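PDB 4R12: putative uncharacterized protein, which probably serves as an essential subunit of gamma-secretase, the intramembrane protease complex that cleaves membrane proteins such as Notch receptors and APP. Local coordinates for residues A171-F176 with T580-F585; E193-Q198 with N483-V488; G274-E279 with H546-L551. One frame throughout, in Å; residues are numbered along the deposited sequence.

Contact 1 of 3, residues A171-F176 with T580-F585; sequences AELDSF and TALKVF
E172 and K583 make one hydrogen-bonded pair of an antiparallel ladder: E172 N gives to K583 O at 2.8 Å, and K583 N returns a bond to E172 O. D174 and A581 make the other, with the N-H of D174 aimed almost straight at A581 O (171°). On the face carrying these four side chains, K583 runs extended alongside E172 and crosses D174 at about a right angle. That course brings K583 NZ to 3.4 Å from D174 OD2, a weak salt bridge, while E172 OE2 stays 4.1 Å from K583 NZ. The other face is apolar. L582 sets its CG anti to the backbone N (chi1 178°), and its CD1 meets L173 CD1 at 3.7 Å, while A171 CB rests on V584 CG2. F585 turns back against the end of the ladder, its CE2 3.4 Å from A171 C and its ring edge near E172 N. Farther out, F144 and I146 of strand 143-146 back the leucines, and strand 43-50 bonds A171 and L173 through the backbone of G45 and N43. The ladder thus stitches a C-terminal strand into the small lobe, oily side inward. On the polar side E172 OE2 lies 2.7 Å from D174 OD1, so one acid probably holds a proton, and K583 would offset the charge that remains.

Contact 2 of 3, residues E193-Q198 with N483-V488; sequences EPVGGQ and NFYSSV
V195 and V488 meet in a single backbone bridge, CA to CA 4.3 Å, and one hydrogen bond joins the two segments there: G196 N to S487 O, 3.0 Å, in the carbonyl plane and somewhat bent (146°). S487 O is gripped a second time, by S486 OG at 3.2 Å, a donor tilted out of that plane. Weaker C-H...O contacts flank the bond, V488 CA reaching P194 O at 3.3 Å and V195 CA reaching S487 O. The nearby oxygens G196 O and S486 O, 3.2 Å apart, are two acceptors simply held close.

Van der Waals contacts surround this polar centre. V195 points CG1 away from its backbone N (chi1 174°), which lays that methyl 3.3 Å from S486 OG, while CG2 meets Y485 OH. The tyrosine crosses V195 at about a right angle, its hydroxyl bonded to E574, and S487 N stands 3.3 Å above the ring, over its centre. At the other end V488 CB packs on E193 CB at 3.9 Å. An alanine in place of S486 would probably leave S487 O with G196 N as its one donor here and open a gap beside the V195 methyl.

Beyond the bridge, V195 also bonds through its backbone to F572 of strand 572-575, and P194 to F489. The arrangement is that of a long irregular loop, lying between helix 452-463 and strand 495-496, docked by an isolated beta bridge where strand 192-203 is interrupted around V195 and G196.

Contact 3 of 3, residues G274-E279 with H546-L551; sequences GYVGSE and HNALSL
V276 enters the contact pointing at the chain of A548 to S550, and each of its carbons meets a different piece of backbone. CB lies 3.6 Å from L549 C, against the peptide that leads into S550. From there the side chain forks. CG1, placed anti to the carbonyl carbon (chi1 -61°), reaches forward to S550 CA at 3.6 Å and also touches the serine CB. CG2 takes the other direction, 3.7 Å from L549 N and close to A548 C. The valine therefore straddles the L549 backbone, CG1 on S550 and CG2 at the A548-L549 peptide.

One residue on, the roles reverse: the methyl of A548 presses on the bare backbone of G277, CB to CA at 3.5 Å, leaving little room there for a side chain.

Polar atoms are joined through water. One water donates to V276 O and, at 2.6 Å, to L549 O. A second donates to both G277 O and N547 O, 2.8 Å from G277 O. Side chains of 546-551 find partners elsewhere: N547 bonds Q198 and Y280, S550 OG bonds P570 O, and H546 NE2 bonds D284 farther along the same helix.

The first turn of helix 276-287, with Y275 at its N-cap, thus sits against the end of strand 542-548 with carbonyls facing carbonyls. Two such rows of acceptors cannot bond each other directly, so the waters supply the protons, while L549 N is buried against the valine methyl without a partner in the model.

How the contacts relate
Contacts 2 and 3 are buried, their centres about 9 and 13 Å from the centre of the chain, and belong to one neighbourhood. Strands 192-203 and 542-548 pair side by side, G197 O lying 2.7 Å from A548 N, and P194 packs on L549. Contact 1 stands apart, about 25 Å from contact 2 and 35 Å from contact 3 between centres, a partly buried contact in the small-lobe region. Its chemistry differs accordingly: a regular ladder with charges on one side, against a lone bridge with a shared carbonyl in contact 2 and water-mediated carbonyls in contact 3. Along the chain, contact 1 encloses the other two.

Contact 1 of 3, residues A171-F176 with T580-F585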
ATOM      1  N   ALA A 171      -8.358 -30.786  -6.145  1.00 47.22           N
ATOM      2  CA  ALA A 171      -7.346 -29.984  -5.456  1.00 45.50           C
ATOM      3  C   ALA A 171      -7.638 -29.847  -3.972  1.00 42.53           C
ATOM      4  O   ALA A 171      -8.770 -30.023  -3.533  1.00 43.43           O
ATOM      5  CB  ALA A 171      -7.232 -28.598  -6.088  1.00 43.30           C
ATOM      6  N   GLU A 172      -6.598 -29.534  -3.204  1.00 42.02           N
ATOM      7  CA  GLU A 172      -6.762 -29.200  -1.799  1.00 44.14           C
ATOM      8  C   GLU A 172      -6.161 -27.834  -1.509  1.00 41.65           C
ATOM      9  O   GLU A 172      -5.028 -27.544  -1.895  1.00 39.83           O
ATOM     10  CB  GLU A 172      -6.126 -30.261  -0.891  1.00 45.17           C
ATOM     11  CG  GLU A 172      -6.037 -29.834   0.569  1.00 44.64           C
ATOM     12  CD  GLU A 172      -5.535 -30.940   1.481  1.00 49.02           C
ATOM     13  OE1 GLU A 172      -5.832 -32.118   1.204  1.00 52.13           O
ATOM     14  OE2 GLU A 172      -4.842 -30.632   2.473  1.00 49.93           O
ATOM     15  N   LEU A 173      -6.940 -27.005  -0.822  1.00 38.42           N
ATOM     16  CA  LEU A 173      -6.517 -25.679  -0.405  1.00 36.25           C
ATOM     17  C   LEU A 173      -6.353 -25.608   1.120  1.00 36.10           C
ATOM     18  O   LEU A 173      -7.322 -25.767   1.872  1.00 36.61           O
ATOM     19  CB  LEU A 173      -7.533 -24.620  -0.877  1.00 36.72           C
ATOM     20  CG  LEU A 173      -7.643 -24.225  -2.357  1.00 37.21           C
ATOM     21  CD1 LEU A 173      -8.020 -25.395  -3.262  1.00 37.38           C
ATOM     22  CD2 LEU A 173      -8.643 -23.070  -2.534  1.00 33.22           C
ATOM     23  N   ASP A 174      -5.128 -25.364   1.568  1.00 34.66           N
ATOM     24  CA  ASP A 174      -4.814 -25.188   2.984  1.00 37.40           C
ATOM     25  C   ASP A 174      -4.535 -23.723   3.303  1.00 36.88           C
ATOM     26  O   ASP A 174      -3.547 -23.156   2.826  1.00 33.74           O
ATOM     27  CB  ASP A 174      -3.589 -26.020   3.385  1.00 39.38           C
ATOM     28  CG  ASP A 174      -3.746 -27.484   3.066  1.00 42.80           C
ATOM     29  OD1 ASP A 174      -4.815 -28.046   3.373  1.00 43.94           O
ATOM     30  OD2 ASP A 174      -2.796 -28.075   2.510  1.00 45.36           O
ATOM     31  N   SER A 175      -5.399 -23.118   4.107  1.00 35.32           N
ATOM     32  CA  SER A 175      -5.180 -21.759   4.582  1.00 32.44           C
ATOM     33  C   SER A 175      -5.983 -21.541   5.847  1.00 33.53           C
ATOM     34  O   SER A 175      -6.906 -20.732   5.879  1.00 30.45           O
ATOM     35  CB  SER A 175      -5.554 -20.726   3.507  1.00 32.27           C
ATOM     36  OG  SER A 175      -6.937 -20.777   3.191  1.00 32.96           O
ATOM     37  N   PHE A 176      -5.632 -22.281   6.898  1.00 34.76           N
ATOM     38  CA  PHE A 176      -6.358 -22.193   8.152  1.00 33.57           C
ATOM     39  C   PHE A 176      -6.000 -20.942   8.934  1.00 32.51           C
ATOM     40  O   PHE A 176      -4.850 -20.758   9.323  1.00 32.57           O
ATOM     41  CB  PHE A 176      -6.110 -23.409   9.044  1.00 36.85           C
ATOM     42  CG  PHE A 176      -6.833 -23.320  10.360  1.00 36.88           C
ATOM     43  CD1 PHE A 176      -8.213 -23.457  10.409  1.00 37.65           C
ATOM     44  CD2 PHE A 176      -6.146 -23.057  11.535  1.00 36.05           C
ATOM     45  CE1 PHE A 176      -8.895 -23.351  11.610  1.00 37.36           C
ATOM     46  CE2 PHE A 176      -6.824 -22.954  12.750  1.00 38.80           C
ATOM     47  CZ  PHE A 176      -8.197 -23.099  12.783  1.00 36.81           C
ATOM     48  N   THR A 580       0.309 -21.868   4.279  1.00 43.94           N
ATOM     49  CA  THR A 580      -0.629 -21.842   3.168  1.00 44.71           C
ATOM     50  C   THR A 580      -0.143 -22.766   2.053  1.00 45.59           C
ATOM     51  O   THR A 580       1.042 -22.745   1.713  1.00 48.48           O
ATOM     52  CB  THR A 580      -0.799 -20.402   2.643  1.00 44.98           C
ATOM     53  OG1 THR A 580      -1.812 -19.734   3.406  1.00 43.74           O
ATOM     54  CG2 THR A 580      -1.177 -20.399   1.166  1.00 46.65           C
ATOM     55  N   ALA A 581      -1.036 -23.582   1.490  1.00 40.92           N
ATOM     56  CA  ALA A 581      -0.633 -24.487   0.412  1.00 41.22           C
ATOM     57  C   ALA A 581      -1.772 -24.869  -0.532  1.00 41.70           C
ATOM     58  O   ALA A 581      -2.939 -24.972  -0.138  1.00 38.86           O
ATOM     59  CB  ALA A 581      -0.004 -25.751   0.992  1.00 43.63           C
ATOM     60  N   LEU A 582      -1.404 -25.091  -1.790  1.00 43.06           N
ATOM     61  CA  LEU A 582      -2.334 -25.521  -2.818  1.00 43.22           C
ATOM     62  C   LEU A 582      -1.780 -26.764  -3.504  1.00 47.62           C
ATOM     63  O   LEU A 582      -0.675 -26.746  -4.055  1.00 48.55           O
ATOM     64  CB  LEU A 582      -2.575 -24.390  -3.827  1.00 44.68           C
ATOM     65  CG  LEU A 582      -3.478 -24.595  -5.045  1.00 44.82           C
ATOM     66  CD1 LEU A 582      -4.632 -25.538  -4.770  1.00 43.63           C
ATOM     67  CD2 LEU A 582      -4.029 -23.236  -5.464  1.00 44.80           C
ATOM     68  N   LYS A 583      -2.547 -27.844  -3.454  1.00 45.72           N
ATOM     69  CA  LYS A 583      -2.112 -29.111  -4.010  1.00 49.41           C
ATOM     70  C   LYS A 583      -3.138 -29.620  -5.005  1.00 51.30           C
ATOM     71  O   LYS A 583      -4.342 -29.490  -4.783  1.00 47.52           O
ATOM     72  CB  LYS A 583      -1.901 -30.145  -2.897  1.00 50.06           C
ATOM     73  CG  LYS A 583      -1.057 -29.648  -1.728  1.00 50.93           C
ATOM     74  CD  LYS A 583      -1.253 -30.520  -0.487  1.00 53.42           C
ATOM     75  CE  LYS A 583      -0.491 -29.957   0.707  1.00 54.09           C
ATOM     76  NZ  LYS A 583      -0.775 -30.712   1.962  1.00 56.56           N
ATOM     77  N   VAL A 584      -2.657 -30.194  -6.102  1.00 49.63           N
ATOM     78  CA  VAL A 584      -3.534 -30.802  -7.094  1.00 51.99           C
ATOM     79  C   VAL A 584      -3.207 -32.294  -7.184  1.00 53.63           C
ATOM     80  O   VAL A 584      -2.066 -32.701  -6.962  1.00 54.89           O
ATOM     81  CB  VAL A 584      -3.398 -30.097  -8.467  1.00 51.90           C
ATOM     82  CG1 VAL A 584      -4.116 -30.861  -9.562  1.00 53.19           C
ATOM     83  CG2 VAL A 584      -3.958 -28.687  -8.374  1.00 47.68           C
ATOM     84  N   PHE A 585      -4.222 -33.102  -7.472  1.00 54.05           N
ATOM     85  CA  PHE A 585      -4.093 -34.551  -7.454  1.00 55.38           C
ATOM     86  C   PHE A 585      -5.230 -35.168  -8.251  1.00 57.16           C
ATOM     87  O   PHE A 585      -6.239 -34.506  -8.510  1.00 56.62           O
ATOM     88  CB  PHE A 585      -4.110 -35.060  -6.014  1.00 55.43           C
ATOM     89  CG  PHE A 585      -5.317 -34.615  -5.240  1.00 54.04           C
ATOM     90  CD1 PHE A 585      -6.478 -35.370  -5.246  1.00 55.83           C
ATOM     91  CD2 PHE A 585      -5.300 -33.426  -4.533  1.00 52.99           C
ATOM     92  CE1 PHE A 585      -7.597 -34.955  -4.551  1.00 55.91           C
ATOM     93  CE2 PHE A 585      -6.413 -33.004  -3.834  1.00 50.92           C
ATOM     94  CZ  PHE A 585      -7.565 -33.770  -3.843  1.00 53.67           C
TER

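Contact 2 of 3, residues E193-Q198 with N483-V488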
ATOM      1  N   GLU A 193      -3.005 -10.103  14.901  1.00 32.95           N
ATOM      2  CA  GLU A 193      -2.174  -8.933  15.192  1.00 32.53           C
ATOM      3  C   GLU A 193      -2.739  -7.701  14.491  1.00 28.74           C
ATOM      4  O   GLU A 193      -3.374  -7.824  13.443  1.00 29.01           O
ATOM      5  CB  GLU A 193      -0.721  -9.156  14.745  1.00 32.44           C
ATOM      6  CG  GLU A 193      -0.073 -10.437  15.246  1.00 34.23           C
ATOM      7  CD  GLU A 193       0.221 -10.404  16.741  1.00 39.96           C
ATOM      8  OE1 GLU A 193       0.069  -9.329  17.364  1.00 40.13           O
ATOM      9  OE2 GLU A 193       0.610 -11.458  17.296  1.00 44.41           O
ATOM     10  N   PRO A 194      -2.527  -6.513  15.077  1.00 27.82           N
ATOM     11  CA  PRO A 194      -2.985  -5.272  14.445  1.00 29.75           C
ATOM     12  C   PRO A 194      -2.417  -5.100  13.042  1.00 30.10           C
ATOM     13  O   PRO A 194      -1.250  -5.406  12.815  1.00 28.06           O
ATOM     14  CB  PRO A 194      -2.458  -4.182  15.382  1.00 29.47           C
ATOM     15  CG  PRO A 194      -2.357  -4.861  16.717  1.00 33.62           C
ATOM     16  CD  PRO A 194      -1.896  -6.259  16.382  1.00 31.62           C
ATOM     17  N   VAL A 195      -3.246  -4.632  12.117  1.00 29.16           N
ATOM     18  CA  VAL A 195      -2.768  -4.295  10.791  1.00 27.27           C
ATOM     19  C   VAL A 195      -2.004  -2.996  10.897  1.00 27.59           C
ATOM     20  O   VAL A 195      -2.551  -1.988  11.335  1.00 29.77           O
ATOM     21  CB  VAL A 195      -3.928  -4.155   9.782  1.00 27.67           C
ATOM     22  CG1 VAL A 195      -3.409  -3.650   8.424  1.00 25.46           C
ATOM     23  CG2 VAL A 195      -4.620  -5.482   9.624  1.00 26.21           C
ATOM     24  N   GLY A 196      -0.734  -3.008  10.512  1.00 27.05           N
ATOM     25  CA  GLY A 196       0.075  -1.814  10.623  1.00 26.73           C
ATOM     26  C   GLY A 196       1.478  -2.042  10.106  1.00 25.92           C
ATOM     27  O   GLY A 196       1.739  -3.021   9.419  1.00 25.63           O
ATOM     28  N   GLY A 197       2.389  -1.146  10.448  1.00 24.81           N
ATOM     29  CA  GLY A 197       3.764  -1.308  10.007  1.00 25.43           C
ATOM     30  C   GLY A 197       4.607  -0.102  10.313  1.00 26.53           C
ATOM     31  O   GLY A 197       4.380   0.574  11.315  1.00 25.71           O
ATOM     32  N   GLN A 198       5.572   0.172   9.436  1.00 25.86           N
ATOM     33  CA  GLN A 198       6.448   1.317   9.585  1.00 23.19           C
ATOM     34  C   GLN A 198       6.336   2.295   8.411  1.00 24.44           C
ATOM     35  O   GLN A 198       6.400   1.883   7.244  1.00 23.33           O
ATOM     36  CB  GLN A 198       7.908   0.858   9.716  1.00 24.81           C
ATOM     37  CG  GLN A 198       8.194  -0.026  10.936  1.00 27.92           C
ATOM     38  CD  GLN A 198       8.055   0.728  12.259  1.00 27.35           C
ATOM     39  OE1 GLN A 198       8.609   1.815  12.431  1.00 28.03           O
ATOM     40  NE2 GLN A 198       7.313   0.149  13.194  1.00 27.27           N
ATOM     41  N   ASN A 483       4.195  -6.173  -3.785  1.00 23.66           N
ATOM     42  CA  ASN A 483       2.943  -6.078  -3.043  1.00 24.05           C
ATOM     43  C   ASN A 483       3.130  -5.209  -1.809  1.00 23.51           C
ATOM     44  O   ASN A 483       4.019  -5.453  -1.007  1.00 23.75           O
ATOM     45  CB  ASN A 483       2.409  -7.471  -2.671  1.00 24.35           C
ATOM     46  CG  ASN A 483       3.387  -8.288  -1.823  1.00 27.36           C
ATOM     47  OD1 ASN A 483       3.121  -8.564  -0.648  1.00 26.92           O
ATOM     48  ND2 ASN A 483       4.493  -8.725  -2.431  1.00 23.82           N
ATOM     49  N   PHE A 484       2.299  -4.180  -1.678  1.00 22.05           N
ATOM     50  CA  PHE A 484       2.515  -3.147  -0.663  1.00 21.19           C
ATOM     51  C   PHE A 484       1.431  -3.124   0.418  1.00 22.77           C
ATOM     52  O   PHE A 484       1.292  -2.143   1.153  1.00 21.49           O
ATOM     53  CB  PHE A 484       2.620  -1.770  -1.349  1.00 21.03           C
ATOM     54  CG  PHE A 484       3.799  -1.673  -2.288  1.00 23.48           C
ATOM     55  CD1 PHE A 484       5.056  -1.339  -1.800  1.00 22.17           C
ATOM     56  CD2 PHE A 484       3.660  -1.945  -3.641  1.00 22.24           C
ATOM     57  CE1 PHE A 484       6.162  -1.266  -2.650  1.00 22.38           C
ATOM     58  CE2 PHE A 484       4.765  -1.874  -4.495  1.00 21.87           C
ATOM     59  CZ  PHE A 484       6.013  -1.532  -3.986  1.00 20.52           C
ATOM     60  N   TYR A 485       0.678  -4.210   0.535  1.00 24.46           N
ATOM     61  CA  TYR A 485      -0.213  -4.342   1.691  1.00 22.12           C
ATOM     62  C   TYR A 485       0.660  -4.257   2.943  1.00 22.96           C
ATOM     63  O   TYR A 485       1.728  -4.859   2.997  1.00 23.05           O
ATOM     64  CB  TYR A 485      -0.988  -5.656   1.628  1.00 23.61           C
ATOM     65  CG  TYR A 485      -1.621  -6.048   2.945  1.00 22.68           C
ATOM     66  CD1 TYR A 485      -2.541  -5.217   3.568  1.00 25.16           C
ATOM     67  CD2 TYR A 485      -1.318  -7.270   3.542  1.00 23.55           C
ATOM     68  CE1 TYR A 485      -3.138  -5.587   4.775  1.00 25.56           C
ATOM     69  CE2 TYR A 485      -1.909  -7.652   4.745  1.00 24.14           C
ATOM     70  CZ  TYR A 485      -2.812  -6.798   5.355  1.00 26.51           C
ATOM     71  OH  TYR A 485      -3.403  -7.157   6.537  1.00 25.43           O
ATOM     72  N   SER A 486       0.233  -3.475   3.931  1.00 23.25           N
ATOM     73  CA  SER A 486       1.062  -3.201   5.100  1.00 23.56           C
ATOM     74  C   SER A 486       1.375  -4.445   5.937  1.00 24.54           C
ATOM     75  O   SER A 486       2.387  -4.484   6.636  1.00 26.59           O
ATOM     76  CB  SER A 486       0.376  -2.160   6.002  1.00 25.41           C
ATOM     77  OG  SER A 486      -0.800  -2.705   6.573  1.00 27.16           O
ATOM     78  N   SER A 487       0.498  -5.442   5.865  1.00 23.83           N
ATOM     79  CA  SER A 487       0.578  -6.617   6.743  1.00 26.39           C
ATOM     80  C   SER A 487       0.454  -6.168   8.205  1.00 26.68           C
ATOM     81  O   SER A 487      -0.205  -5.154   8.496  1.00 25.67           O
ATOM     82  CB  SER A 487       1.881  -7.415   6.491  1.00 26.05           C
ATOM     83  OG  SER A 487       1.924  -8.600   7.253  1.00 27.57           O
ATOM     84  N   VAL A 488       1.049  -6.920   9.126  1.00 25.94           N
ATOM     85  CA  VAL A 488       0.818  -6.674  10.546  1.00 27.14           C
ATOM     86  C   VAL A 488       1.944  -5.893  11.212  1.00 28.66           C
ATOM     87  O   VAL A 488       3.112  -5.984  10.823  1.00 27.41           O
ATOM     88  CB  VAL A 488       0.587  -7.995  11.313  1.00 29.95           C
ATOM     89  CG1 VAL A 488      -0.699  -8.646  10.830  1.00 29.87           C
ATOM     90  CG2 VAL A 488       1.769  -8.948  11.156  1.00 29.27           C
TER

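Contact 3 of 3, residues G274-E279 with H546-L551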
ATOM      1  N   GLY A 274      -7.354   3.149   7.689  1.00 28.98           N
ATOM      2  CA  GLY A 274      -7.754   4.204   8.605  1.00 29.94           C
ATOM      3  C   GLY A 274      -6.701   5.262   8.875  1.00 29.28           C
ATOM      4  O   GLY A 274      -6.669   5.832   9.969  1.00 28.54           O
ATOM      5  N   TYR A 275      -5.819   5.502   7.898  1.00 27.58           N
ATOM      6  CA  TYR A 275      -4.785   6.534   8.008  1.00 25.09           C
ATOM      7  C   TYR A 275      -3.903   6.408   9.246  1.00 27.21           C
ATOM      8  O   TYR A 275      -3.516   7.421   9.811  1.00 26.78           O
ATOM      9  CB  TYR A 275      -5.429   7.935   8.020  1.00 28.79           C
ATOM     10  CG  TYR A 275      -6.388   8.187   6.887  1.00 28.39           C
ATOM     11  CD1 TYR A 275      -5.924   8.313   5.584  1.00 28.94           C
ATOM     12  CD2 TYR A 275      -7.759   8.303   7.110  1.00 30.73           C
ATOM     13  CE1 TYR A 275      -6.783   8.537   4.537  1.00 28.00           C
ATOM     14  CE2 TYR A 275      -8.637   8.539   6.056  1.00 30.72           C
ATOM     15  CZ  TYR A 275      -8.130   8.657   4.770  1.00 29.75           C
ATOM     16  OH  TYR A 275      -8.962   8.883   3.701  1.00 29.14           O
ATOM     17  N   VAL A 276      -3.572   5.197   9.683  1.00 26.68           N
ATOM     18  CA  VAL A 276      -2.934   5.098  10.989  1.00 26.53           C
ATOM     19  C   VAL A 276      -1.482   5.560  10.985  1.00 26.44           C
ATOM     20  O   VAL A 276      -0.968   5.974  12.027  1.00 27.14           O
ATOM     21  CB  VAL A 276      -3.016   3.677  11.563  1.00 28.90           C
ATOM     22  CG1 VAL A 276      -4.483   3.276  11.737  1.00 29.29           C
ATOM     23  CG2 VAL A 276      -2.287   2.690  10.691  1.00 27.58           C
ATOM     24  N   GLY A 277      -0.826   5.505   9.825  1.00 26.45           N
ATOM     25  CA  GLY A 277       0.534   6.007   9.699  1.00 24.71           C
ATOM     26  C   GLY A 277       0.647   7.512   9.882  1.00 27.69           C
ATOM     27  O   GLY A 277       1.406   7.985  10.733  1.00 27.94           O
ATOM     28  N   SER A 278      -0.103   8.276   9.096  1.00 24.86           N
ATOM     29  CA  SER A 278      -0.108   9.726   9.284  1.00 26.75           C
ATOM     30  C   SER A 278      -0.626  10.111  10.675  1.00 27.79           C
ATOM     31  O   SER A 278      -0.058  10.983  11.334  1.00 27.50           O
ATOM     32  CB  SER A 278      -0.932  10.429   8.195  1.00 25.72           C
ATOM     33  OG  SER A 278      -2.219   9.867   8.028  1.00 26.81           O
ATOM     34  N   GLU A 279      -1.680   9.451  11.143  1.00 28.43           N
ATOM     35  CA  GLU A 279      -2.233   9.787  12.459  1.00 31.53           C
ATOM     36  C   GLU A 279      -1.252   9.553  13.610  1.00 32.01           C
ATOM     37  O   GLU A 279      -1.127  10.397  14.506  1.00 31.29           O
ATOM     38  CB  GLU A 279      -3.521   9.004  12.726  1.00 30.30           C
ATOM     39  CG  GLU A 279      -4.716   9.479  11.911  1.00 34.87           C
ATOM     40  CD  GLU A 279      -5.237  10.867  12.323  1.00 38.34           C
ATOM     41  OE1 GLU A 279      -4.698  11.486  13.269  1.00 40.93           O
ATOM     42  OE2 GLU A 279      -6.201  11.337  11.684  1.00 38.10           O
ATOM     43  N   HIS A 546       9.031   5.188  11.350  1.00 26.32           N
ATOM     44  CA  HIS A 546       8.090   5.521  12.422  1.00 27.34           C
ATOM     45  C   HIS A 546       6.897   4.558  12.445  1.00 26.08           C
ATOM     46  O   HIS A 546       6.386   4.172  11.384  1.00 24.42           O
ATOM     47  CB  HIS A 546       7.579   6.957  12.293  1.00 27.00           C
ATOM     48  CG  HIS A 546       7.132   7.533  13.598  1.00 28.54           C
ATOM     49  ND1 HIS A 546       7.946   8.335  14.371  1.00 30.00           N
ATOM     50  CD2 HIS A 546       5.984   7.376  14.297  1.00 28.90           C
ATOM     51  CE1 HIS A 546       7.305   8.670  15.478  1.00 31.54           C
ATOM     52  NE2 HIS A 546       6.113   8.098  15.460  1.00 30.41           N
ATOM     53  N   ASN A 547       6.480   4.164  13.649  1.00 27.21           N
ATOM     54  CA  ASN A 547       5.315   3.301  13.840  1.00 26.23           C
ATOM     55  C   ASN A 547       4.072   3.786  13.082  1.00 25.74           C
ATOM     56  O   ASN A 547       3.739   4.971  13.120  1.00 26.66           O
ATOM     57  CB  ASN A 547       4.931   3.212  15.322  1.00 27.93           C
ATOM     58  CG  ASN A 547       5.891   2.374  16.153  1.00 30.16           C
ATOM     59  OD1 ASN A 547       6.727   1.621  15.635  1.00 28.14           O
ATOM     60  ND2 ASN A 547       5.742   2.476  17.463  1.00 28.38           N
ATOM     61  N   ALA A 548       3.391   2.860  12.419  1.00 25.27           N
ATOM     62  CA  ALA A 548       2.097   3.127  11.806  1.00 26.05           C
ATOM     63  C   ALA A 548       1.123   2.111  12.387  1.00 27.30           C
ATOM     64  O   ALA A 548       1.136   0.938  12.014  1.00 26.33           O
ATOM     65  CB  ALA A 548       2.174   3.028  10.290  1.00 25.78           C
ATOM     66  N   LEU A 549       0.299   2.580  13.321  1.00 26.88           N
ATOM     67  CA  LEU A 549      -0.503   1.723  14.186  1.00 28.32           C
ATOM     68  C   LEU A 549      -1.675   2.520  14.734  1.00 28.58           C
ATOM     69  O   LEU A 549      -1.518   3.675  15.130  1.00 30.48           O
ATOM     70  CB  LEU A 549       0.343   1.164  15.344  1.00 29.90           C
ATOM     71  CG  LEU A 549      -0.349   0.323  16.435  1.00 30.14           C
ATOM     72  CD1 LEU A 549      -0.809  -1.017  15.886  1.00 30.75           C
ATOM     73  CD2 LEU A 549       0.561   0.110  17.652  1.00 31.57           C
ATOM     74  N   SER A 550      -2.848   1.902  14.743  1.00 27.97           N
ATOM     75  CA  SER A 550      -4.049   2.564  15.235  1.00 30.95           C
ATOM     76  C   SER A 550      -3.855   3.044  16.661  1.00 31.66           C
ATOM     77  O   SER A 550      -3.229   2.362  17.471  1.00 33.12           O
ATOM     78  CB  SER A 550      -5.252   1.622  15.168  1.00 33.47           C
ATOM     79  OG  SER A 550      -6.412   2.254  15.692  1.00 34.13           O
ATOM     80  N   LEU A 551      -4.373   4.224  16.964  1.00 32.50           N
ATOM     81  CA  LEU A 551      -4.340   4.725  18.334  1.00 35.78           C
ATOM     82  C   LEU A 551      -5.347   3.987  19.229  1.00 36.61           C
ATOM     83  O   LEU A 551      -5.376   4.182  20.453  1.00 40.15           O
ATOM     84  CB  LEU A 551      -4.618   6.232  18.354  1.00 36.64           C
ATOM     85  CG  LEU A 551      -3.566   7.128  17.691  1.00 36.77           C
ATOM     86  CD1 LEU A 551      -4.013   8.586  17.748  1.00 36.84           C
ATOM     87  CD2 LEU A 551      -2.203   6.962  18.342  1.00 34.21           C
TER
HETATM   88  O   HOH W   1      -2.539   5.930  14.319  1.00 29.76           O
HETATM   89  O   HOH W   2       3.789   6.561  10.766  1.00 27.28           O